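Local coordinates for protein catalase (PDB 4B7H) that breaks down hydrogen peroxide to water and oxygen at a haem iron, carries bound NADPH and is inhibited by nitric oxide, at residues A173-A187 against Q481-W495. Residues are numbered along the deposited sequence; the frame is centred on the assembly and turned at random. Where two conformers were deposited one is given.
Sequences ADMQWDFWTRAPESA and QGISEATEPRVYDYW
Tyr494 fits as a knob among Trp177, Thr181, Trp180 and Ala187 where helix 173-182 of the catalase core crosses helix 487-495 of the all-helical C-terminal domain at 47°. With CG anti to the backbone N (chi1 -180°), its ring lies along the last turn of helix 173-182, and its OH extends beyond to Ser186, donating to OG at 2.8 Å; tyrosine thus supplies both a flat apolar filler and a polar tip. Trp177 has Val491 CG1 over one face, while its CZ3 approaches Trp495 NE1 at 3.4 Å, the two indoles meeting obliquely. Trp177 NE1 is hydrogen-bonded to Ala479 O, so the wide ring is anchored as well as packed. Arg490, bent at chi3, grips Thr181 side-on: NE donates to OG1 in the guanidinium plane, and NH2 donates to Thr181 O, coming from above the carbonyl plane. The guanidinium of Arg182 stacks flat on that of Arg490, planes 18° apart, their like charges probably eased by the salt bridge from Arg182 NE to Asp178 OD1. At the other end Asp174 ties down the turn entering helix 487-495, while its OD2 pairs with Arg401 of the second subunit. Asp174 OD1 accepts from Ser484 N, Ser484 OG and Thr487 OG1, the last with Asp174 OD1 to Thr487 OG1 at 2.6 Å.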
ATOM      1  N   ALA A 173      13.320  -6.880 -30.094  1.00 10.14           N
ATOM      2  CA  ALA A 173      14.690  -6.710 -30.565  1.00 10.36           C
ATOM      3  C   ALA A 173      14.957  -5.315 -31.112  1.00  8.66           C
ATOM      4  O   ALA A 173      16.021  -4.741 -30.852  1.00  9.01           O
ATOM      5  CB  ALA A 173      15.029  -7.762 -31.619  1.00 11.97           C
ATOM      6  N   ASP A 174      14.019  -4.774 -31.881  1.00  9.55           N
ATOM      7  CA  ASP A 174      14.243  -3.456 -32.460  1.00  9.36           C
ATOM      8  C   ASP A 174      14.448  -2.421 -31.363  1.00  9.36           C
ATOM      9  O   ASP A 174      15.358  -1.591 -31.434  1.00  9.70           O
ATOM     10  CB  ASP A 174      13.096  -3.014 -33.361  1.00 10.29           C
ATOM     11  CG  ASP A 174      13.428  -1.746 -34.107  1.00 10.89           C
ATOM     12  OD1 ASP A 174      14.148  -1.847 -35.116  1.00 11.52           O
ATOM     13  OD2 ASP A 174      13.026  -0.646 -33.667  1.00 12.37           O
ATOM     14  N   MET A 175      13.602  -2.475 -30.338  1.00  8.88           N
ATOM     15  CA  MET A 175      13.730  -1.555 -29.219  1.00  9.02           C
ATOM     16  C   MET A 175      15.086  -1.698 -28.517  1.00  8.78           C
ATOM     17  O   MET A 175      15.725  -0.698 -28.176  1.00  8.88           O
ATOM     18  CB  MET A 175      12.573  -1.762 -28.239  1.00  9.52           C
ATOM     19  CG  MET A 175      12.792  -1.097 -26.885  1.00  9.94           C
ATOM     20  SD  MET A 175      11.309  -0.940 -25.862  1.00  9.00           S
ATOM     21  CE  MET A 175      10.928  -2.656 -25.529  1.00  9.66           C
ATOM     22  N   GLN A 176      15.531  -2.933 -28.296  1.00  7.64           N
ATOM     23  CA  GLN A 176      16.802  -3.139 -27.599  1.00  8.99           C
ATOM     24  C   GLN A 176      17.965  -2.531 -28.366  1.00  8.77           C
ATOM     25  O   GLN A 176      18.816  -1.841 -27.792  1.00  9.18           O
ATOM     26  CB  GLN A 176      17.059  -4.625 -27.361  1.00  9.71           C
ATOM     27  CG  GLN A 176      16.013  -5.244 -26.459  1.00 10.43           C
ATOM     28  CD  GLN A 176      16.421  -6.585 -25.868  1.00 13.10           C
ATOM     29  OE1 GLN A 176      17.581  -7.012 -25.965  1.00 13.72           O
ATOM     30  NE2 GLN A 176      15.463  -7.257 -25.239  1.00 14.82           N
ATOM     31  N   TRP A 177      17.998  -2.775 -29.671  1.00  9.23           N
ATOM     32  CA  TRP A 177      19.096  -2.290 -30.502  1.00  9.02           C
ATOM     33  C   TRP A 177      18.967  -0.809 -30.844  1.00  8.71           C
ATOM     34  O   TRP A 177      19.982  -0.121 -31.012  1.00  9.23           O
ATOM     35  CB  TRP A 177      19.229  -3.138 -31.767  1.00  9.49           C
ATOM     36  CG  TRP A 177      19.756  -4.501 -31.462  1.00  8.91           C
ATOM     37  CD1 TRP A 177      19.046  -5.669 -31.389  1.00  8.62           C
ATOM     38  CD2 TRP A 177      21.108  -4.831 -31.134  1.00  9.29           C
ATOM     39  NE1 TRP A 177      19.883  -6.707 -31.049  1.00  9.78           N
ATOM     40  CE2 TRP A 177      21.154  -6.216 -30.889  1.00  9.63           C
ATOM     41  CE3 TRP A 177      22.292  -4.088 -31.039  1.00  9.73           C
ATOM     42  CZ2 TRP A 177      22.337  -6.875 -30.549  1.00 10.60           C
ATOM     43  CZ3 TRP A 177      23.458  -4.740 -30.689  1.00 11.07           C
ATOM     44  CH2 TRP A 177      23.475  -6.120 -30.458  1.00 10.97           C
ATOM     45  N   ASP A 178      17.738  -0.309 -30.958  1.00  8.71           N
ATOM     46  CA  ASP A 178      17.541   1.125 -31.166  1.00  9.59           C
ATOM     47  C   ASP A 178      18.148   1.877 -29.986  1.00  9.29           C
ATOM     48  O   ASP A 178      18.908   2.835 -30.173  1.00  9.52           O
ATOM     49  CB  ASP A 178      16.053   1.463 -31.312  1.00  9.03           C
ATOM     50  CG  ASP A 178      15.813   2.902 -31.740  1.00  9.68           C
ATOM     51  OD1 ASP A 178      16.567   3.405 -32.600  1.00 11.23           O
ATOM     52  OD2 ASP A 178      14.869   3.534 -31.207  1.00  9.53           O
ATOM     53  N   PHE A 179      17.852   1.423 -28.768  1.00  9.09           N
ATOM     54  CA  PHE A 179      18.421   2.078 -27.596  1.00  8.48           C
ATOM     55  C   PHE A 179      19.939   1.935 -27.562  1.00  9.13           C
ATOM     56  O   PHE A 179      20.652   2.931 -27.411  1.00  9.04           O
ATOM     57  CB  PHE A 179      17.838   1.566 -26.275  1.00  7.98           C
ATOM     58  CG  PHE A 179      18.477   2.215 -25.072  1.00  8.20           C
ATOM     59  CD1 PHE A 179      18.085   3.491 -24.672  1.00  8.35           C
ATOM     60  CD2 PHE A 179      19.514   1.591 -24.386  1.00  9.24           C
ATOM     61  CE1 PHE A 179      18.692   4.124 -23.598  1.00  9.42           C
ATOM     62  CE2 PHE A 179      20.134   2.225 -23.308  1.00 10.32           C
ATOM     63  CZ  PHE A 179      19.713   3.494 -22.913  1.00  9.15           C
ATOM     64  N   TRP A 180      20.434   0.708 -27.702  1.00  9.19           N
ATOM     65  CA  TRP A 180      21.875   0.478 -27.601  1.00  9.54           C
ATOM     66  C   TRP A 180      22.682   1.295 -28.612  1.00  9.35           C
ATOM     67  O   TRP A 180      23.698   1.892 -28.256  1.00 10.11           O
ATOM     68  CB  TRP A 180      22.206  -1.002 -27.748  1.00  8.80           C
ATOM     69  CG  TRP A 180      22.061  -1.827 -26.491  1.00  8.97           C
ATOM     70  CD1 TRP A 180      22.249  -1.418 -25.191  1.00  9.95           C
ATOM     71  CD2 TRP A 180      21.735  -3.224 -26.428  1.00  8.95           C
ATOM     72  NE1 TRP A 180      22.047  -2.482 -24.330  1.00  9.55           N
ATOM     73  CE2 TRP A 180      21.731  -3.596 -25.065  1.00  9.20           C
ATOM     74  CE3 TRP A 180      21.440  -4.192 -27.393  1.00 10.43           C
ATOM     75  CZ2 TRP A 180      21.455  -4.903 -24.647  1.00  9.49           C
ATOM     76  CZ3 TRP A 180      21.156  -5.482 -26.979  1.00 10.80           C
ATOM     77  CH2 TRP A 180      21.165  -5.828 -25.617  1.00  9.99           C
ATOM     78  N   THR A 181      22.238   1.324 -29.869  1.00  9.15           N
ATOM     79  CA  THR A 181      22.974   2.090 -30.880  1.00  9.81           C
ATOM     80  C   THR A 181      22.852   3.602 -30.708  1.00  9.83           C
ATOM     81  O   THR A 181      23.727   4.349 -31.151  1.00 11.46           O
ATOM     82  CB  THR A 181      22.575   1.716 -32.325  1.00 10.29           C
ATOM     83  OG1 THR A 181      21.201   2.054 -32.555  1.00 10.12           O
ATOM     84  CG2 THR A 181      22.803   0.238 -32.584  1.00 10.91           C
ATOM     85  N   ARG A 182      21.769   4.062 -30.088  1.00  9.24           N
ATOM     86  CA  ARG A 182      21.615   5.489 -29.831  1.00  9.84           C
ATOM     87  C   ARG A 182      22.280   5.895 -28.515  1.00 10.36           C
ATOM     88  O   ARG A 182      22.441   7.084 -28.238  1.00 10.67           O
ATOM     89  CB  ARG A 182      20.140   5.898 -29.880  1.00 10.74           C
ATOM     90  CG  ARG A 182      19.547   5.786 -31.282  1.00 10.57           C
ATOM     91  CD  ARG A 182      18.067   6.173 -31.352  1.00 10.13           C
ATOM     92  NE  ARG A 182      17.597   6.005 -32.720  1.00  9.69           N
ATOM     93  CZ  ARG A 182      17.771   6.909 -33.680  1.00 10.70           C
ATOM     94  NH1 ARG A 182      18.373   8.062 -33.407  1.00 12.94           N
ATOM     95  NH2 ARG A 182      17.348   6.661 -34.911  1.00 10.94           N
ATOM     96  N   ALA A 183      22.684   4.902 -27.720  1.00  9.07           N
ATOM     97  CA  ALA A 183      23.451   5.130 -26.495  1.00  9.28           C
ATOM     98  C   ALA A 183      24.749   4.343 -26.601  1.00 10.53           C
ATOM     99  O   ALA A 183      24.925   3.330 -25.924  1.00  9.40           O
ATOM    100  CB  ALA A 183      22.648   4.688 -25.263  1.00  9.98           C
ATOM    101  N   PRO A 184      25.670   4.800 -27.463  1.00  9.93           N
ATOM    102  CA  PRO A 184      26.866   4.021 -27.798  1.00 10.31           C
ATOM    103  C   PRO A 184      27.805   3.783 -26.624  1.00  9.48           C
ATOM    104  O   PRO A 184      28.684   2.928 -26.735  1.00  9.98           O
ATOM    105  CB  PRO A 184      27.553   4.867 -28.880  1.00 11.38           C
ATOM    106  CG  PRO A 184      27.032   6.264 -28.661  1.00 11.35           C
ATOM    107  CD  PRO A 184      25.611   6.065 -28.216  1.00 10.44           C
ATOM    108  N   GLU A 185      27.626   4.503 -25.517  1.00  9.53           N
ATOM    109  CA  GLU A 185      28.361   4.184 -24.293  1.00 10.21           C
ATOM    110  C   GLU A 185      28.118   2.731 -23.852  1.00  9.06           C
ATOM    111  O   GLU A 185      28.910   2.168 -23.077  1.00  9.82           O
ATOM    112  CB  GLU A 185      28.003   5.154 -23.161  1.00 10.80           C
ATOM    113  CG  GLU A 185      26.540   5.127 -22.708  1.00  9.97           C
ATOM    114  CD  GLU A 185      25.716   6.235 -23.335  1.00  9.61           C
ATOM    115  OE1 GLU A 185      25.809   6.423 -24.568  1.00 11.53           O
ATOM    116  OE2 GLU A 185      24.987   6.938 -22.591  1.00  9.78           O
ATOM    117  N   SER A 186      27.037   2.130 -24.360  1.00  8.87           N
ATOM    118  CA  SER A 186      26.682   0.735 -24.084  1.00  9.50           C
ATOM    119  C   SER A 186      27.621  -0.302 -24.714  1.00  9.73           C
ATOM    120  O   SER A 186      27.551  -1.481 -24.373  1.00  9.80           O
ATOM    121  CB  SER A 186      25.256   0.461 -24.577  1.00 10.07           C
ATOM    122  OG  SER A 186      25.179   0.526 -25.999  1.00  9.35           O
ATOM    123  N   ALA A 187      28.488   0.123 -25.631  1.00 10.20           N
ATOM    124  CA  ALA A 187      29.250  -0.836 -26.427  1.00 10.19           C
ATOM    125  C   ALA A 187      30.125  -1.785 -25.604  1.00 10.10           C
ATOM    126  O   ALA A 187      30.224  -2.970 -25.921  1.00  9.99           O
ATOM    127  CB  ALA A 187      30.063  -0.125 -27.495  1.00 11.46           C
ATOM    128  N   GLN A 481      17.927 -10.623 -34.875  1.00 12.30           N
ATOM    129  CA  GLN A 481      16.764 -11.077 -35.630  0.55 12.12           C
ATOM    130  C   GLN A 481      15.500 -10.380 -35.136  1.00 13.03           C
ATOM    131  O   GLN A 481      15.175 -10.401 -33.947  1.00 14.59           O
ATOM    132  CB  GLN A 481      16.610 -12.598 -35.579  0.55 13.20           C
ATOM    133  CG  GLN A 481      17.826 -13.373 -36.088  0.55 15.17           C
ATOM    134  CD  GLN A 481      18.280 -12.958 -37.482  0.55 17.44           C
ATOM    135  OE1 GLN A 481      19.477 -12.867 -37.745  0.55 21.92           O
ATOM    136  NE2 GLN A 481      17.329 -12.725 -38.386  0.55 16.63           N
ATOM    137  N   GLY A 482      14.808  -9.717 -36.055  1.00 14.34           N
ATOM    138  CA  GLY A 482      13.601  -8.990 -35.700  1.00 15.45           C
ATOM    139  C   GLY A 482      13.737  -7.475 -35.707  1.00 13.98           C
ATOM    140  O   GLY A 482      12.734  -6.763 -35.642  1.00 15.68           O
ATOM    141  N   ILE A 483      14.960  -6.961 -35.798  1.00 13.19           N
ATOM    142  CA  ILE A 483      15.117  -5.515 -35.912  1.00 11.77           C
ATOM    143  C   ILE A 483      14.553  -5.000 -37.233  1.00 11.77           C
ATOM    144  O   ILE A 483      14.454  -5.742 -38.220  1.00 14.39           O
ATOM    145  CB  ILE A 483      16.580  -5.051 -35.741  1.00 10.80           C
ATOM    146  CG1 ILE A 483      17.477  -5.601 -36.861  1.00 11.98           C
ATOM    147  CG2 ILE A 483      17.088  -5.405 -34.340  1.00 12.22           C
ATOM    148  CD1 ILE A 483      18.930  -5.150 -36.772  1.00 12.56           C
ATOM    149  N   SER A 484      14.157  -3.735 -37.234  1.00 11.50           N
ATOM    150  CA  SER A 484      13.598  -3.105 -38.425  1.00 12.37           C
ATOM    151  C   SER A 484      14.690  -2.760 -39.422  1.00 11.74           C
ATOM    152  O   SER A 484      15.881  -2.753 -39.084  1.00 11.97           O
ATOM    153  CB  SER A 484      12.854  -1.830 -38.039  1.00 13.27           C
ATOM    154  OG  SER A 484      13.767  -0.803 -37.678  1.00 13.79           O
ATOM    155  N   GLU A 485      14.286  -2.463 -40.652  1.00 12.17           N
ATOM    156  CA  GLU A 485      15.238  -2.022 -41.667  1.00 15.51           C
ATOM    157  C   GLU A 485      15.938  -0.727 -41.268  1.00 14.11           C
ATOM    158  O   GLU A 485      17.104  -0.526 -41.596  1.00 15.78           O
ATOM    159  CB  GLU A 485      14.552  -1.836 -43.014  1.00 19.45           C
ATOM    160  CG  GLU A 485      14.059  -3.113 -43.633  1.00 24.13           C
ATOM    161  CD  GLU A 485      13.399  -2.870 -44.972  1.00 35.90           C
ATOM    162  OE1 GLU A 485      13.048  -1.707 -45.258  1.00 37.30           O
ATOM    163  OE2 GLU A 485      13.238  -3.841 -45.737  1.00 35.31           O
ATOM    164  N   ALA A 486      15.236   0.146 -40.553  1.00 14.56           N
ATOM    165  CA  ALA A 486      15.836   1.398 -40.086  1.00 14.96           C
ATOM    166  C   ALA A 486      16.973   1.134 -39.106  1.00 13.33           C
ATOM    167  O   ALA A 486      17.970   1.856 -39.073  1.00 14.14           O
ATOM    168  CB  ALA A 486      14.781   2.277 -39.431  1.00 16.14           C
ATOM    169  N   THR A 487      16.808   0.102 -38.289  1.00 12.03           N
ATOM    170  CA  THR A 487      17.778  -0.192 -37.245  1.00 11.18           C
ATOM    171  C   THR A 487      19.014  -0.934 -37.762  1.00 10.91           C
ATOM    172  O   THR A 487      20.099  -0.803 -37.193  1.00 11.49           O
ATOM    173  CB  THR A 487      17.073  -0.958 -36.118  1.00 10.75           C
ATOM    174  OG1 THR A 487      16.050  -0.112 -35.578  1.00 11.77           O
ATOM    175  CG2 THR A 487      18.031  -1.351 -34.990  1.00  9.94           C
ATOM    176  N   GLU A 488      18.857  -1.700 -38.838  1.00 11.34           N
ATOM    177  CA  GLU A 488      19.978  -2.474 -39.386  1.00 11.52           C
ATOM    178  C   GLU A 488      21.294  -1.691 -39.562  1.00 11.53           C
ATOM    179  O   GLU A 488      22.312  -2.084 -38.973  1.00 13.12           O
ATOM    180  CB  GLU A 488      19.576  -3.213 -40.675  1.00 12.38           C
ATOM    181  CG  GLU A 488      18.629  -4.374 -40.423  1.00 13.28           C
ATOM    182  CD  GLU A 488      18.042  -4.957 -41.697  1.00 14.31           C
ATOM    183  OE1 GLU A 488      18.146  -4.322 -42.766  1.00 17.19           O
ATOM    184  OE2 GLU A 488      17.465  -6.058 -41.626  1.00 16.51           O
ATOM    185  N   PRO A 489      21.282  -0.575 -40.329  1.00 12.25           N
ATOM    186  CA  PRO A 489      22.545   0.153 -40.504  1.00 12.42           C
ATOM    187  C   PRO A 489      23.095   0.748 -39.207  1.00 11.27           C
ATOM    188  O   PRO A 489      24.317   0.842 -39.079  1.00 12.87           O
ATOM    189  CB  PRO A 489      22.180   1.270 -41.495  1.00 15.82           C
ATOM    190  CG  PRO A 489      20.703   1.425 -41.367  1.00 16.62           C
ATOM    191  CD  PRO A 489      20.192   0.047 -41.106  1.00 14.22           C
ATOM    192  N   ARG A 490      22.234   1.117 -38.258  1.00 10.79           N
ATOM    193  CA  ARG A 490      22.735   1.573 -36.962  1.00 11.28           C
ATOM    194  C   ARG A 490      23.529   0.471 -36.271  1.00 11.83           C
ATOM    195  O   ARG A 490      24.595   0.719 -35.701  1.00 11.21           O
ATOM    196  CB  ARG A 490      21.598   2.045 -36.051  1.00 12.08           C
ATOM    197  CG  ARG A 490      20.883   3.295 -36.547  1.00 13.11           C
ATOM    198  CD  ARG A 490      20.120   3.967 -35.423  1.00 14.24           C
ATOM    199  NE  ARG A 490      21.037   4.429 -34.384  1.00 13.35           N
ATOM    200  CZ  ARG A 490      21.656   5.606 -34.404  1.00 14.37           C
ATOM    201  NH1 ARG A 490      21.443   6.457 -35.398  1.00 16.67           N
ATOM    202  NH2 ARG A 490      22.487   5.936 -33.427  1.00 14.86           N
ATOM    203  N   VAL A 491      23.012  -0.754 -36.321  1.00 11.64           N
ATOM    204  CA  VAL A 491      23.696  -1.874 -35.688  1.00 10.93           C
ATOM    205  C   VAL A 491      24.991  -2.219 -36.434  1.00 11.24           C
ATOM    206  O   VAL A 491      26.012  -2.511 -35.809  1.00 10.67           O
ATOM    207  CB  VAL A 491      22.770  -3.099 -35.547  1.00 10.14           C
ATOM    208  CG1 VAL A 491      23.521  -4.268 -34.929  1.00 10.59           C
ATOM    209  CG2 VAL A 491      21.548  -2.744 -34.697  1.00 10.88           C
ATOM    210  N   TYR A 492      24.963  -2.157 -37.765  1.00 11.91           N
ATOM    211  CA  TYR A 492      26.177  -2.398 -38.538  1.00 12.48           C
ATOM    212  C   TYR A 492      27.285  -1.422 -38.122  1.00 11.99           C
ATOM    213  O   TYR A 492      28.436  -1.824 -37.925  1.00 12.26           O
ATOM    214  CB  TYR A 492      25.917  -2.263 -40.045  1.00 14.10           C
ATOM    215  CG  TYR A 492      24.899  -3.223 -40.638  1.00 14.13           C
ATOM    216  CD1 TYR A 492      24.656  -4.472 -40.071  1.00 14.22           C
ATOM    217  CD2 TYR A 492      24.175  -2.871 -41.777  1.00 13.67           C
ATOM    218  CE1 TYR A 492      23.722  -5.338 -40.625  1.00 15.34           C
ATOM    219  CE2 TYR A 492      23.252  -3.728 -42.336  1.00 15.24           C
ATOM    220  CZ  TYR A 492      23.025  -4.959 -41.757  1.00 15.27           C
ATOM    221  OH  TYR A 492      22.095  -5.807 -42.320  1.00 15.45           O
ATOM    222  N   ASP A 493      26.935  -0.141 -38.015  1.00 11.89           N
ATOM    223  CA  ASP A 493      27.904   0.897 -37.674  1.00 12.93           C
ATOM    224  C   ASP A 493      28.454   0.710 -36.267  1.00 12.82           C
ATOM    225  O   ASP A 493      29.647   0.875 -36.025  1.00 13.23           O
ATOM    226  CB  ASP A 493      27.253   2.279 -37.758  1.00 14.70           C
ATOM    227  CG  ASP A 493      26.981   2.723 -39.177  1.00 18.23           C
ATOM    228  OD1 ASP A 493      27.515   2.117 -40.135  1.00 19.34           O
ATOM    229  OD2 ASP A 493      26.231   3.710 -39.324  1.00 19.81           O
ATOM    230  N   TYR A 494      27.562   0.376 -35.338  1.00 11.83           N
ATOM    231  CA  TYR A 494      27.915   0.168 -33.942  1.00 11.57           C
ATOM    232  C   TYR A 494      28.987  -0.912 -33.832  1.00 10.45           C
ATOM    233  O   TYR A 494      30.019  -0.707 -33.192  1.00 10.93           O
ATOM    234  CB  TYR A 494      26.640  -0.238 -33.227  1.00 11.14           C
ATOM    235  CG  TYR A 494      26.651  -0.525 -31.743  1.00  9.69           C
ATOM    236  CD1 TYR A 494      26.419   0.487 -30.812  1.00 10.06           C
ATOM    237  CD2 TYR A 494      26.766  -1.829 -31.276  1.00 10.31           C
ATOM    238  CE1 TYR A 494      26.337   0.202 -29.448  1.00  9.94           C
ATOM    239  CE2 TYR A 494      26.685  -2.120 -29.926  1.00 11.19           C
ATOM    240  CZ  TYR A 494      26.479  -1.108 -29.019  1.00  9.97           C
ATOM    241  OH  TYR A 494      26.385  -1.425 -27.689  1.00 10.39           O
ATOM    242  N   TRP A 495      28.767  -2.055 -34.473  1.00 10.76           N
ATOM    243  CA  TRP A 495      29.752  -3.129 -34.396  1.00 11.09           C
ATOM    244  C   TRP A 495      31.039  -2.816 -35.154  1.00 12.06           C
ATOM    245  O   TRP A 495      32.124  -3.170 -34.698  1.00 11.42           O
ATOM    246  CB  TRP A 495      29.139  -4.483 -34.775  1.00 10.70           C
ATOM    247  CG  TRP A 495      28.168  -4.885 -33.713  1.00  9.98           C
ATOM    248  CD1 TRP A 495      26.800  -4.954 -33.814  1.00 11.20           C
ATOM    249  CD2 TRP A 495      28.487  -5.190 -32.352  1.00 10.96           C
ATOM    250  NE1 TRP A 495      26.258  -5.309 -32.598  1.00 10.54           N
ATOM    251  CE2 TRP A 495      27.270  -5.459 -31.687  1.00 11.30           C
ATOM    252  CE3 TRP A 495      29.688  -5.275 -31.632  1.00 11.92           C
ATOM    253  CZ2 TRP A 495      27.221  -5.808 -30.339  1.00 10.63           C
ATOM    254  CZ3 TRP A 495      29.639  -5.621 -30.297  1.00 11.18           C
ATOM    255  CH2 TRP A 495      28.412  -5.878 -29.660  1.00 10.04           C
TER
HETATM  256  O   HOH W   1      11.866  -6.354 -33.012  1.00 15.43           O
HETATM  257  O   HOH W   2      17.263   2.281 -34.972  1.00 13.82           O